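Side-chain contact in ApRick protease (Rickettsia conorii, PDB 5C9F), which is a retropepsin-like aspartic protease, here as the C-terminal, protease-family part of a longer protein, that probably cleaves peptide bonds as an endopeptidase: residues N16-G19 / H20-N24. Numbering follows the deposited sequence.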
loop_
_atom_site.group_PDB
_atom_site.type_symbol
_atom_site.label_atom_id
_atom_site.label_comp_id
_atom_site.label_asym_id
_atom_site.label_seq_id
_atom_site.Cartn_x
_atom_site.Cartn_y
_atom_site.Cartn_z
ATOM N N ASN A 16 0.866 -26.333 -8.863
ATOM C CA ASN A 16 1.330 -27.649 -8.533
ATOM C C ASN A 16 1.609 -28.416 -9.859
ATOM O O ASN A 16 1.007 -28.123 -10.876
ATOM C CB ASN A 16 0.239 -28.305 -7.737
ATOM C CG ASN A 16 0.655 -29.624 -7.150
ATOM O OD1 ASN A 16 0.732 -30.617 -7.848
ATOM N ND2 ASN A 16 0.876 -29.641 -5.842
ATOM N N ARG A 17 2.504 -29.395 -9.820
ATOM C CA ARG A 17 2.815 -30.203 -11.024
ATOM C C ARG A 17 1.552 -30.927 -11.502
ATOM O O ARG A 17 1.457 -31.261 -12.690
ATOM C CB ARG A 17 3.960 -31.218 -10.754
ATOM C CG ARG A 17 5.294 -30.555 -10.359
ATOM C CD ARG A 17 6.062 -30.015 -11.540
ATOM N NE ARG A 17 7.383 -29.523 -11.159
ATOM C CZ ARG A 17 8.556 -29.922 -11.657
ATOM N NH1 ARG A 17 8.670 -30.928 -12.531
ATOM N NH2 ARG A 17 9.676 -29.338 -11.213
ATOM N N ASP A 18 0.574 -31.114 -10.616
ATOM C CA ASP A 18 -0.708 -31.731 -11.010
ATOM C C ASP A 18 -1.675 -30.763 -11.767
ATOM O O ASP A 18 -2.759 -31.152 -12.132
ATOM C CB ASP A 18 -1.416 -32.350 -9.823
ATOM C CG ASP A 18 -2.102 -31.326 -8.916
ATOM O OD1 ASP A 18 -2.123 -30.102 -9.203
ATOM O OD2 ASP A 18 -2.602 -31.752 -7.866
ATOM N N GLY A 19 -1.239 -29.542 -12.032
ATOM C CA GLY A 19 -1.995 -28.564 -12.809
ATOM C C GLY A 19 -2.875 -27.621 -12.009
ATOM O O GLY A 19 -3.391 -26.671 -12.585
ATOM N N HIS A 20 -2.998 -27.850 -10.689
ATOM C CA HIS A 20 -3.865 -27.062 -9.806
ATOM C C HIS A 20 -3.098 -26.126 -8.883
ATOM O O HIS A 20 -1.915 -26.273 -8.691
ATOM C CB HIS A 20 -4.730 -27.969 -8.975
ATOM C CG HIS A 20 -5.582 -28.890 -9.780
ATOM N ND1 HIS A 20 -6.527 -28.433 -10.669
ATOM C CD2 HIS A 20 -5.602 -30.247 -9.865
ATOM C CE1 HIS A 20 -7.119 -29.469 -11.246
ATOM N NE2 HIS A 20 -6.574 -30.579 -10.780
ATOM N N PHE A 21 -3.778 -25.072 -8.432
ATOM C CA PHE A 21 -3.257 -24.227 -7.427
ATOM C C PHE A 21 -3.865 -24.605 -6.093
ATOM O O PHE A 21 -5.111 -24.822 -5.991
ATOM C CB PHE A 21 -3.586 -22.741 -7.699
ATOM C CG PHE A 21 -2.963 -22.192 -8.917
ATOM C CD1 PHE A 21 -1.642 -21.765 -8.904
ATOM C CD2 PHE A 21 -3.685 -22.086 -10.087
ATOM C CE1 PHE A 21 -1.068 -21.258 -10.036
ATOM C CE2 PHE A 21 -3.109 -21.571 -11.238
ATOM C CZ PHE A 21 -1.802 -21.156 -11.207
ATOM N N TYR A 22 -3.016 -24.702 -5.069
ATOM C CA TYR A 22 -3.487 -24.951 -3.727
ATOM C C TYR A 22 -3.111 -23.802 -2.825
ATOM O O TYR A 22 -2.057 -23.203 -2.981
ATOM C CB TYR A 22 -2.905 -26.290 -3.179
ATOM C CG TYR A 22 -3.266 -27.491 -4.029
ATOM C CD1 TYR A 22 -4.448 -28.197 -3.820
ATOM C CD2 TYR A 22 -2.499 -27.859 -5.076
ATOM C CE1 TYR A 22 -4.809 -29.266 -4.623
ATOM C CE2 TYR A 22 -2.861 -28.950 -5.880
ATOM C CZ TYR A 22 -4.014 -29.634 -5.634
ATOM O OH TYR A 22 -4.370 -30.700 -6.395
ATOM N N ILE A 23 -3.966 -23.548 -1.833
ATOM C CA ILE A 23 -3.725 -22.495 -0.847
ATOM C C ILE A 23 -4.138 -22.972 0.541
ATOM O O ILE A 23 -5.185 -23.574 0.698
ATOM C CB ILE A 23 -4.615 -21.239 -1.040
ATOM C CG1 ILE A 23 -4.603 -20.732 -2.451
ATOM C CG2 ILE A 23 -4.103 -20.149 -0.119
ATOM C CD1 ILE A 23 -5.631 -19.618 -2.617
ATOM N N ASN A 24 -3.271 -22.730 1.501
ATOM C CA ASN A 24 -3.523 -23.033 2.912
ATOM C C ASN A 24 -4.135 -21.786 3.540
ATOM O O ASN A 24 -3.667 -20.670 3.329
ATOM C CB ASN A 24 -2.211 -23.387 3.609
ATOM C CG ASN A 24 -1.680 -24.706 3.165
ATOM O OD1 ASN A 24 -2.426 -25.685 3.050
ATOM N ND2 ASN A 24 -0.419 -24.752 2.869
HETATM O O HOH W 1 -6.703 -25.840 -11.958
#
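Asp18 meets both His20 and Tyr22 with the two oxygens of one carboxylate, joining a type I beta turn, Asn16 to Gly19, to strand 22-27 at the surface of this retropepsin-like domain. The turn lies in the connection from strand 2-14, and its usual bond from Gly19 N to Asn16 O is joined by an Asx turn: Asn16 OD1 takes the Asp18 N-H on an in-plane lone pair, Asp18 N to Asn16 OD1 2.8 Å. CG of Asp18 sits between its own backbone N and carbonyl carbon (chi1 77°), which folds the carboxylate back over the chain that follows. There Asp18 OD1 accepts the backbone N-H of His20, His20 N to Asp18 OD1 2.8 Å, nearly in line with its own C-O bond. Asp18 OD2 receives the hydroxyl of Tyr22, Tyr22 OH to Asp18 OD2 2.5 Å, on its syn side and 17° out of the carboxylate plane. The phenol arrives from the opposite direction, carboxylate and ring inclined at 51°. Asn16 also comes to the ring edge, its CB 3.7 Å from Tyr22 CE2, while its amide stands steeply to the ring plane. Tyr22 additionally makes a cation-pi contact with Lys33 of the neighbouring strand 30-36. The His20 imidazole crosses the Asp18 side chain at about a right angle, and a water bonded to its ND1 also reaches Gly19 O weakly. Gly19, with a positive phi, ends the turn and lets the chain run on toward strand 22-27, and its carbonyl accepts from Arg15 NH1. The loop is closed by Asn16 N, which donates to His20 O at 2.8 Å in a fairly straight bond.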